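Uncharacterized protein gp49 (Pseudomonas phage YuA, PDB 3PES) is of unknown function, a small single-chain phage protein of the YuA Gp49 family built from a three-stranded antiparallel sheet packed against a C-terminal helix. Local coordinates at residues A[8-13]-A[75-80]; A[47-52]-A[64-69]. All coordinates share one frame; numbering follows the deposited sequence.

Contact 1: A[8-13]-A[75-80]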
ATOM      1  N   PHE A   8       4.944   0.619  -8.829  1.00 13.37           N
ATOM      2  CA  PHE A   8       4.026   0.169  -9.861  1.00 13.56           C
ATOM      3  C   PHE A   8       3.267   1.340 -10.466  1.00 13.25           C
ATOM      4  O   PHE A   8       3.046   2.361  -9.816  1.00 13.80           O
ATOM      5  CB  PHE A   8       3.069  -0.915  -9.345  1.00 13.70           C
ATOM      6  CG  PHE A   8       2.193  -0.492  -8.191  1.00 13.06           C
ATOM      7  CD1 PHE A   8       0.895  -0.028  -8.415  1.00 12.55           C
ATOM      8  CD2 PHE A   8       2.645  -0.606  -6.874  1.00 12.99           C
ATOM      9  CE1 PHE A   8       0.067   0.343  -7.342  1.00 13.38           C
ATOM     10  CE2 PHE A   8       1.815  -0.253  -5.801  1.00 13.58           C
ATOM     11  CZ  PHE A   8       0.531   0.225  -6.038  1.00 13.72           C
ATOM     12  N   GLU A   9       2.886   1.191 -11.731  1.00 14.44           N
ATOM     13  CA  GLU A   9       2.093   2.204 -12.408  1.00 15.21           C
ATOM     14  C   GLU A   9       0.643   2.146 -11.925  1.00 14.97           C
ATOM     15  O   GLU A   9       0.067   1.061 -11.753  1.00 15.98           O
ATOM     16  CB  GLU A   9       2.175   2.018 -13.929  1.00 16.01           C
ATOM     17  N   ASP A  10       0.069   3.317 -11.668  1.00 14.47           N
ATOM     18  CA  ASP A  10      -1.327   3.419 -11.303  1.00 14.22           C
ATOM     19  C   ASP A  10      -1.804   4.785 -11.779  1.00 14.11           C
ATOM     20  O   ASP A  10      -1.223   5.358 -12.709  1.00 14.05           O
ATOM     21  CB  ASP A  10      -1.534   3.210  -9.791  1.00 14.98           C
ATOM     22  CG  ASP A  10      -2.879   2.547  -9.472  1.00 15.50           C
ATOM     23  OD1 ASP A  10      -2.887   1.345  -9.104  1.00 18.30           O
ATOM     24  OD2 ASP A  10      -3.931   3.211  -9.622  1.00 14.88           O
ATOM     25  N   ARG A  11      -2.879   5.280 -11.182  1.00 14.86           N
ATOM     26  CA  ARG A  11      -3.443   6.577 -11.529  1.00 15.86           C
ATOM     27  C   ARG A  11      -3.884   7.250 -10.254  1.00 15.92           C
ATOM     28  O   ARG A  11      -4.214   6.565  -9.281  1.00 15.87           O
ATOM     29  CB  ARG A  11      -4.634   6.430 -12.487  1.00 16.81           C
ATOM     30  CG  ARG A  11      -4.271   5.750 -13.804  1.00 19.59           C
ATOM     31  CD  ARG A  11      -5.383   5.759 -14.836  1.00 25.00           C
ATOM     32  NE  ARG A  11      -4.895   5.225 -16.108  1.00 27.62           N
ATOM     33  CZ  ARG A  11      -4.550   5.960 -17.163  1.00 29.90           C
ATOM     34  NH1 ARG A  11      -4.656   7.281 -17.135  1.00 30.37           N
ATOM     35  NH2 ARG A  11      -4.106   5.366 -18.261  1.00 31.48           N
ATOM     36  N   VAL A  12      -3.866   8.581 -10.256  1.00 15.46           N
ATOM     37  CA  VAL A  12      -4.504   9.371  -9.211  1.00 16.65           C
ATOM     38  C   VAL A  12      -5.553  10.205  -9.918  1.00 17.23           C
ATOM     39  O   VAL A  12      -5.231  10.999 -10.798  1.00 17.47           O
ATOM     40  CB  VAL A  12      -3.504  10.259  -8.461  1.00 16.57           C
ATOM     41  CG1 VAL A  12      -4.234  11.268  -7.573  1.00 16.83           C
ATOM     42  CG2 VAL A  12      -2.560   9.394  -7.635  1.00 17.74           C
ATOM     43  N   ALA A  13      -6.814   9.979  -9.554  1.00 18.24           N
ATOM     44  CA  ALA A  13      -7.945  10.616 -10.215  1.00 19.32           C
ATOM     45  C   ALA A  13      -7.775  10.596 -11.748  1.00 19.52           C
ATOM     46  O   ALA A  13      -7.965  11.597 -12.435  1.00 20.09           O
ATOM     47  CB  ALA A  13      -8.167  12.034  -9.664  1.00 20.24           C
ATOM     48  N   ASP A  75      -4.320   2.123  -1.247  1.00  9.95           N
ATOM     49  CA  ASP A  75      -3.909   1.278  -0.123  1.00 10.78           C
ATOM     50  C   ASP A  75      -4.102  -0.196  -0.505  1.00  9.87           C
ATOM     51  O   ASP A  75      -3.233  -1.043  -0.257  1.00 10.05           O
ATOM     52  CB  ASP A  75      -4.773   1.535   1.108  1.00 10.67           C
ATOM     53  CG  ASP A  75      -4.346   2.745   1.921  1.00 13.22           C
ATOM     54  OD1 ASP A  75      -3.281   3.322   1.663  1.00 13.76           O
ATOM     55  OD2 ASP A  75      -5.102   3.095   2.859  1.00 17.21           O
ATOM     56  N   GLN A  76      -5.254  -0.517  -1.094  1.00 10.61           N
ATOM     57  CA  GLN A  76      -5.507  -1.893  -1.469  1.00  9.93           C
ATOM     58  C   GLN A  76      -4.643  -2.372  -2.633  1.00  9.50           C
ATOM     59  O   GLN A  76      -4.221  -3.527  -2.654  1.00 10.51           O
ATOM     60  CB  GLN A  76      -6.993  -2.102  -1.777  1.00 10.72           C
ATOM     61  CG  GLN A  76      -7.324  -3.577  -2.044  1.00 11.43           C
ATOM     62  CD  GLN A  76      -7.229  -4.398  -0.783  1.00 11.88           C
ATOM     63  OE1 GLN A  76      -7.818  -4.033   0.232  1.00 14.43           O
ATOM     64  NE2 GLN A  76      -6.507  -5.523  -0.838  1.00 11.69           N
ATOM     65  N   ALA A  77      -4.375  -1.490  -3.587  1.00  9.44           N
ATOM     66  CA  ALA A  77      -3.449  -1.783  -4.679  1.00  9.42           C
ATOM     67  C   ALA A  77      -2.049  -2.106  -4.150  1.00  9.23           C
ATOM     68  O   ALA A  77      -1.372  -3.016  -4.651  1.00  9.35           O
ATOM     69  CB  ALA A  77      -3.416  -0.606  -5.657  1.00 10.95           C
ATOM     70  N   VAL A  78      -1.606  -1.352  -3.147  1.00  8.99           N
ATOM     71  CA  VAL A  78      -0.324  -1.619  -2.506  1.00  9.19           C
ATOM     72  C   VAL A  78      -0.347  -2.965  -1.780  1.00  8.81           C
ATOM     73  O   VAL A  78       0.582  -3.746  -1.908  1.00  9.41           O
ATOM     74  CB  VAL A  78       0.068  -0.453  -1.561  1.00  9.81           C
ATOM     75  CG1 VAL A  78       1.307  -0.781  -0.733  1.00 11.02           C
ATOM     76  CG2 VAL A  78       0.301   0.803  -2.389  1.00 10.60           C
ATOM     77  N   PHE A  79      -1.401  -3.237  -1.018  1.00  9.25           N
ATOM     78  CA  PHE A  79      -1.520  -4.554  -0.388  1.00  8.82           C
ATOM     79  C   PHE A  79      -1.418  -5.683  -1.424  1.00  9.36           C
ATOM     80  O   PHE A  79      -0.670  -6.643  -1.238  1.00 10.10           O
ATOM     81  CB  PHE A  79      -2.843  -4.634   0.381  1.00  8.64           C
ATOM     82  CG  PHE A  79      -3.048  -5.933   1.142  1.00  8.96           C
ATOM     83  CD1 PHE A  79      -2.870  -5.992   2.513  1.00  9.72           C
ATOM     84  CD2 PHE A  79      -3.448  -7.089   0.477  1.00 10.13           C
ATOM     85  CE1 PHE A  79      -3.057  -7.200   3.213  1.00 10.19           C
ATOM     86  CE2 PHE A  79      -3.649  -8.273   1.172  1.00 11.43           C
ATOM     87  CZ  PHE A  79      -3.460  -8.323   2.539  1.00  9.20           C
ATOM     88  N   ASP A  80      -2.159  -5.557  -2.518  1.00  9.56           N
ATOM     89  CA  ASP A  80      -2.186  -6.624  -3.503  1.00  9.69           C
ATOM     90  C   ASP A  80      -0.807  -6.785  -4.151  1.00 11.03           C
ATOM     91  O   ASP A  80      -0.358  -7.892  -4.386  1.00 11.88           O
ATOM     92  CB  ASP A  80      -3.239  -6.336  -4.576  1.00  9.97           C
ATOM     93  CG  ASP A  80      -4.663  -6.423  -4.051  1.00 11.45           C
ATOM     94  OD1 ASP A  80      -4.919  -6.986  -2.957  1.00 11.65           O
ATOM     95  OD2 ASP A  80      -5.543  -5.919  -4.770  1.00 13.59           O
TER
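The ring of Phe-8 reaches from strand 6-12, an outermost strand of the sheet, to Ala-77 and Val-78 on the helix. Its far end does the touching. Phe-8 CZ lies 3.7 Å from Val-78 CG2, and that methyl sits at the ring edge, near the ring plane. The two side chains cross at about a right angle. On the neighbouring ring atom, Phe-8 CE1 is 4.0 Å from Ala-77 CB. The same methyl is met by a carboxylate oxygen, with Asp-10 OD1 4.0 Å from Ala-77 CB. All of this is van der Waals packing, and it buries a modest 130 Å².

The first torsion of Phe-8 (chi1 60°) sets CG between the backbone N and the carbonyl carbon, which places the ring's far end against the helix. Asp-10 is steadied through its other oxygen. The backbone N of Arg-11 donates to Asp-10 OD2 at 2.8 Å, on the anti side of the carboxylate. Arg-73 of the helix adds a salt bridge to OD2, so a charged link lies beside the apolar one.

The strand and helix segments run nearly antiparallel, at 169°, with axes 10.9 Å apart. Backbone hydrogen bonds to strand 15-25 pair Phe-8 with Ile-19 and Asp-10 with Cys-17. Arg-81 also touches Phe-8. Val-78 packs further on Trp-24 and Trp-49, so helix 68-82 meets side chains from all three strands.

Contact 2: A[47-52]-A[64-69]; sequences GEWEVR and RKLTEA
Strand 47-52 and segment 64-69, a loop that runs into the first residues of helix 68-82, come nearest at Val-51 and Leu-66, whose CA atoms are 9.1 Å apart, so side chains alone bridge the gap. The strand is an edge of the three-stranded antiparallel sheet. The C-terminal helix packs on that sheet in an alpha+beta arrangement.

Leu-66 carries the contact with its two methyls. Leu-66 CD1 meets Val-51 CG2 at 3.9 Å, the two side chains reaching toward each other tip to tip. Leu-66 CD2 comes to the edge of the indole, near its plane, 4.2 Å from Trp-49 CH2. The indole and Leu-66 approach from opposite directions. Leu-66 CG stands anti to its carbonyl carbon (chi1 -75°), and the branch splits its methyls between the two partners. Val-12 and Ile-74 add to this apolar cluster.

Thr-67 is the N-cap of helix 68-82, its OG1 bound to Glu-70 N. Glu-50 points away from segment 64-69, and its salt bridge with Arg-52 lies apart from the apolar contact. Arg-52 NE donates to Glu-50 OE1 at 3.0 Å, on the anti side of the carboxylate. Arg-52 NH2 donates to the same Glu-50 OE1 at 2.9 Å, from above the carboxylate plane.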
ATOM      1  N   GLY A  47       1.426  -0.246   5.378  1.00 11.31           N
ATOM      2  CA  GLY A  47       2.734   0.350   5.198  1.00 11.08           C
ATOM      3  C   GLY A  47       2.616   1.767   4.708  1.00 11.18           C
ATOM      4  O   GLY A  47       1.653   2.461   5.025  1.00 13.40           O
ATOM      5  N   GLU A  48       3.599   2.198   3.934  1.00 10.35           N
ATOM      6  CA  GLU A  48       3.672   3.588   3.496  1.00 10.55           C
ATOM      7  C   GLU A  48       3.999   3.623   2.021  1.00 10.06           C
ATOM      8  O   GLU A  48       4.874   2.876   1.555  1.00 11.42           O
ATOM      9  CB  GLU A  48       4.764   4.348   4.269  1.00 11.41           C
ATOM     10  CG  GLU A  48       4.894   5.856   3.940  1.00 13.98           C
ATOM     11  CD  GLU A  48       3.665   6.706   4.340  1.00 15.82           C
ATOM     12  OE1 GLU A  48       2.850   6.282   5.229  1.00 14.51           O
ATOM     13  OE2 GLU A  48       3.520   7.823   3.758  1.00 15.04           O
ATOM     14  N   TRP A  49       3.312   4.498   1.300  1.00  9.38           N
ATOM     15  CA  TRP A  49       3.533   4.649  -0.127  1.00  9.27           C
ATOM     16  C   TRP A  49       3.439   6.128  -0.495  1.00  9.97           C
ATOM     17  O   TRP A  49       2.896   6.944   0.265  1.00 10.15           O
ATOM     18  CB  TRP A  49       2.525   3.826  -0.950  1.00  9.58           C
ATOM     19  CG  TRP A  49       1.083   4.090  -0.628  1.00  9.81           C
ATOM     20  CD1 TRP A  49       0.312   3.413   0.279  1.00 11.14           C
ATOM     21  CD2 TRP A  49       0.236   5.103  -1.206  1.00 10.34           C
ATOM     22  NE1 TRP A  49      -0.958   3.937   0.298  1.00 11.76           N
ATOM     23  CE2 TRP A  49      -1.032   4.979  -0.594  1.00 10.47           C
ATOM     24  CE3 TRP A  49       0.421   6.097  -2.175  1.00 10.86           C
ATOM     25  CZ2 TRP A  49      -2.107   5.805  -0.930  1.00 11.03           C
ATOM     26  CZ3 TRP A  49      -0.655   6.918  -2.503  1.00 10.62           C
ATOM     27  CH2 TRP A  49      -1.900   6.764  -1.882  1.00 10.49           C
ATOM     28  N   GLU A  50       3.974   6.469  -1.666  1.00 10.68           N
ATOM     29  CA  GLU A  50       3.952   7.844  -2.159  1.00 11.54           C
ATOM     30  C   GLU A  50       3.615   7.875  -3.629  1.00 11.66           C
ATOM     31  O   GLU A  50       3.950   6.952  -4.369  1.00 12.08           O
ATOM     32  CB  GLU A  50       5.320   8.491  -1.977  1.00 13.46           C
ATOM     33  CG  GLU A  50       5.717   8.656  -0.549  1.00 16.14           C
ATOM     34  CD  GLU A  50       7.062   9.315  -0.388  1.00 19.89           C
ATOM     35  OE1 GLU A  50       7.655   9.739  -1.403  1.00 21.28           O
ATOM     36  OE2 GLU A  50       7.515   9.426   0.771  1.00 24.64           O
ATOM     37  N   VAL A  51       2.989   8.966  -4.060  1.00 11.50           N
ATOM     38  CA  VAL A  51       2.791   9.210  -5.481  1.00 12.62           C
ATOM     39  C   VAL A  51       4.054   9.849  -6.059  1.00 12.73           C
ATOM     40  O   VAL A  51       4.605  10.789  -5.465  1.00 14.85           O
ATOM     41  CB  VAL A  51       1.540  10.074  -5.757  1.00 13.35           C
ATOM     42  CG1 VAL A  51       1.220  10.039  -7.246  1.00 15.56           C
ATOM     43  CG2 VAL A  51       0.335   9.609  -4.954  1.00 16.43           C
ATOM     44  N   ARG A  52       4.501   9.351  -7.207  1.00 12.37           N
ATOM     45  CA  ARG A  52       5.683   9.876  -7.901  1.00 12.01           C
ATOM     46  C   ARG A  52       5.355  10.031  -9.376  1.00 12.10           C
ATOM     47  O   ARG A  52       4.397   9.442  -9.870  1.00 12.18           O
ATOM     48  CB  ARG A  52       6.875   8.922  -7.739  1.00 12.34           C
ATOM     49  CG  ARG A  52       7.235   8.603  -6.297  1.00 13.46           C
ATOM     50  CD  ARG A  52       7.943   9.736  -5.595  1.00 15.65           C
ATOM     51  NE  ARG A  52       8.376   9.341  -4.261  1.00 17.14           N
ATOM     52  CZ  ARG A  52       9.435   8.574  -4.000  1.00 18.22           C
ATOM     53  NH1 ARG A  52      10.212   8.115  -4.972  1.00 18.41           N
ATOM     54  NH2 ARG A  52       9.719   8.274  -2.745  1.00 19.23           N
ATOM     55  N   ARG A  64      -1.711  16.415  -4.062  1.00 14.97           N
ATOM     56  CA  ARG A  64      -2.846  17.307  -3.768  1.00 16.53           C
ATOM     57  C   ARG A  64      -4.184  16.855  -4.372  1.00 16.18           C
ATOM     58  O   ARG A  64      -5.269  17.257  -3.909  1.00 17.34           O
ATOM     59  CB  ARG A  64      -2.524  18.725  -4.232  1.00 17.76           C
ATOM     60  CG  ARG A  64      -1.599  19.488  -3.301  1.00 20.86           C
ATOM     61  CD  ARG A  64      -1.395  20.930  -3.775  1.00 25.74           C
ATOM     62  NE  ARG A  64      -0.901  20.974  -5.150  1.00 29.64           N
ATOM     63  CZ  ARG A  64      -0.812  22.066  -5.909  1.00 31.73           C
ATOM     64  NH1 ARG A  64      -1.184  23.253  -5.441  1.00 32.98           N
ATOM     65  NH2 ARG A  64      -0.340  21.964  -7.150  1.00 32.27           N
ATOM     66  N   LYS A  65      -4.113  16.028  -5.406  1.00 16.16           N
ATOM     67  CA  LYS A  65      -5.312  15.518  -6.054  1.00 16.05           C
ATOM     68  C   LYS A  65      -5.830  14.234  -5.431  1.00 15.84           C
ATOM     69  O   LYS A  65      -6.890  13.749  -5.814  1.00 16.69           O
ATOM     70  CB  LYS A  65      -5.070  15.287  -7.543  1.00 16.40           C
ATOM     71  CG  LYS A  65      -4.877  16.547  -8.331  1.00 19.39           C
ATOM     72  CD  LYS A  65      -4.944  16.217  -9.803  1.00 23.61           C
ATOM     73  CE  LYS A  65      -4.772  17.449 -10.654  1.00 24.85           C
ATOM     74  NZ  LYS A  65      -5.924  18.381 -10.494  1.00 26.01           N
ATOM     75  N   LEU A  66      -5.081  13.664  -4.496  1.00 14.47           N
ATOM     76  CA  LEU A  66      -5.577  12.502  -3.792  1.00 13.77           C
ATOM     77  C   LEU A  66      -6.813  12.869  -2.993  1.00 13.77           C
ATOM     78  O   LEU A  66      -6.862  13.884  -2.294  1.00 15.90           O
ATOM     79  CB  LEU A  66      -4.515  11.915  -2.868  1.00 13.92           C
ATOM     80  CG  LEU A  66      -3.368  11.121  -3.488  1.00 14.24           C
ATOM     81  CD1 LEU A  66      -2.305  10.914  -2.430  1.00 15.15           C
ATOM     82  CD2 LEU A  66      -3.844   9.776  -4.022  1.00 15.88           C
ATOM     83  N   THR A  67      -7.825  12.038  -3.120  1.00 12.16           N
ATOM     84  CA  THR A  67      -8.963  12.105  -2.212  1.00 12.06           C
ATOM     85  C   THR A  67      -8.854  10.942  -1.245  1.00 12.23           C
ATOM     86  O   THR A  67      -8.092  10.009  -1.476  1.00 11.79           O
ATOM     87  CB  THR A  67     -10.261  11.953  -2.978  1.00 12.61           C
ATOM     88  OG1 THR A  67     -10.237  10.702  -3.675  1.00 12.28           O
ATOM     89  CG2 THR A  67     -10.450  13.104  -3.968  1.00 14.46           C
ATOM     90  N   GLU A  68      -9.618  10.963  -0.164  1.00 11.82           N
ATOM     91  CA  GLU A  68      -9.636   9.810   0.727  1.00 11.39           C
ATOM     92  C   GLU A  68     -10.067   8.544   0.003  1.00 11.12           C
ATOM     93  O   GLU A  68      -9.559   7.469   0.281  1.00 11.36           O
ATOM     94  CB  GLU A  68     -10.501  10.077   1.958  1.00 11.36           C
ATOM     95  CG  GLU A  68      -9.885  11.113   2.904  1.00 12.86           C
ATOM     96  CD  GLU A  68      -8.451  10.817   3.346  1.00 13.66           C
ATOM     97  OE1 GLU A  68      -8.104   9.639   3.593  1.00 12.42           O
ATOM     98  OE2 GLU A  68      -7.658  11.777   3.456  1.00 14.91           O
ATOM     99  N   ALA A  69     -11.000   8.668  -0.940  1.00 11.51           N
ATOM    100  CA  ALA A  69     -11.417   7.496  -1.732  1.00 11.55           C
ATOM    101  C   ALA A  69     -10.249   6.896  -2.514  1.00 11.31           C
ATOM    102  O   ALA A  69     -10.068   5.677  -2.551  1.00 11.34           O
ATOM    103  CB  ALA A  69     -12.556   7.875  -2.683  1.00 13.02           C
TER

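In the fold
Contact 1 and contact 2 lie about 9 Å apart, centre to centre. Both join the one sheet to helix 68-82 or the loop before it. Contact 1 starts from the edge strand 6-12, and contact 2 from the other edge strand, 46-52. They touch directly. Trp-49 NE1 and Asp-75 OD1 are 2.8 Å apart, probably hydrogen-bonded, which ties the indole to the helix. Val-78 CG2 lies 3.7 Å from Trp-49 CD1, so this methyl serves both contacts. Val-12 CG2 adds a further join, 3.9 Å from both Leu-66 CD2 and Val-51 CG1. The two contacts thus share one apolar core between sheet and helix.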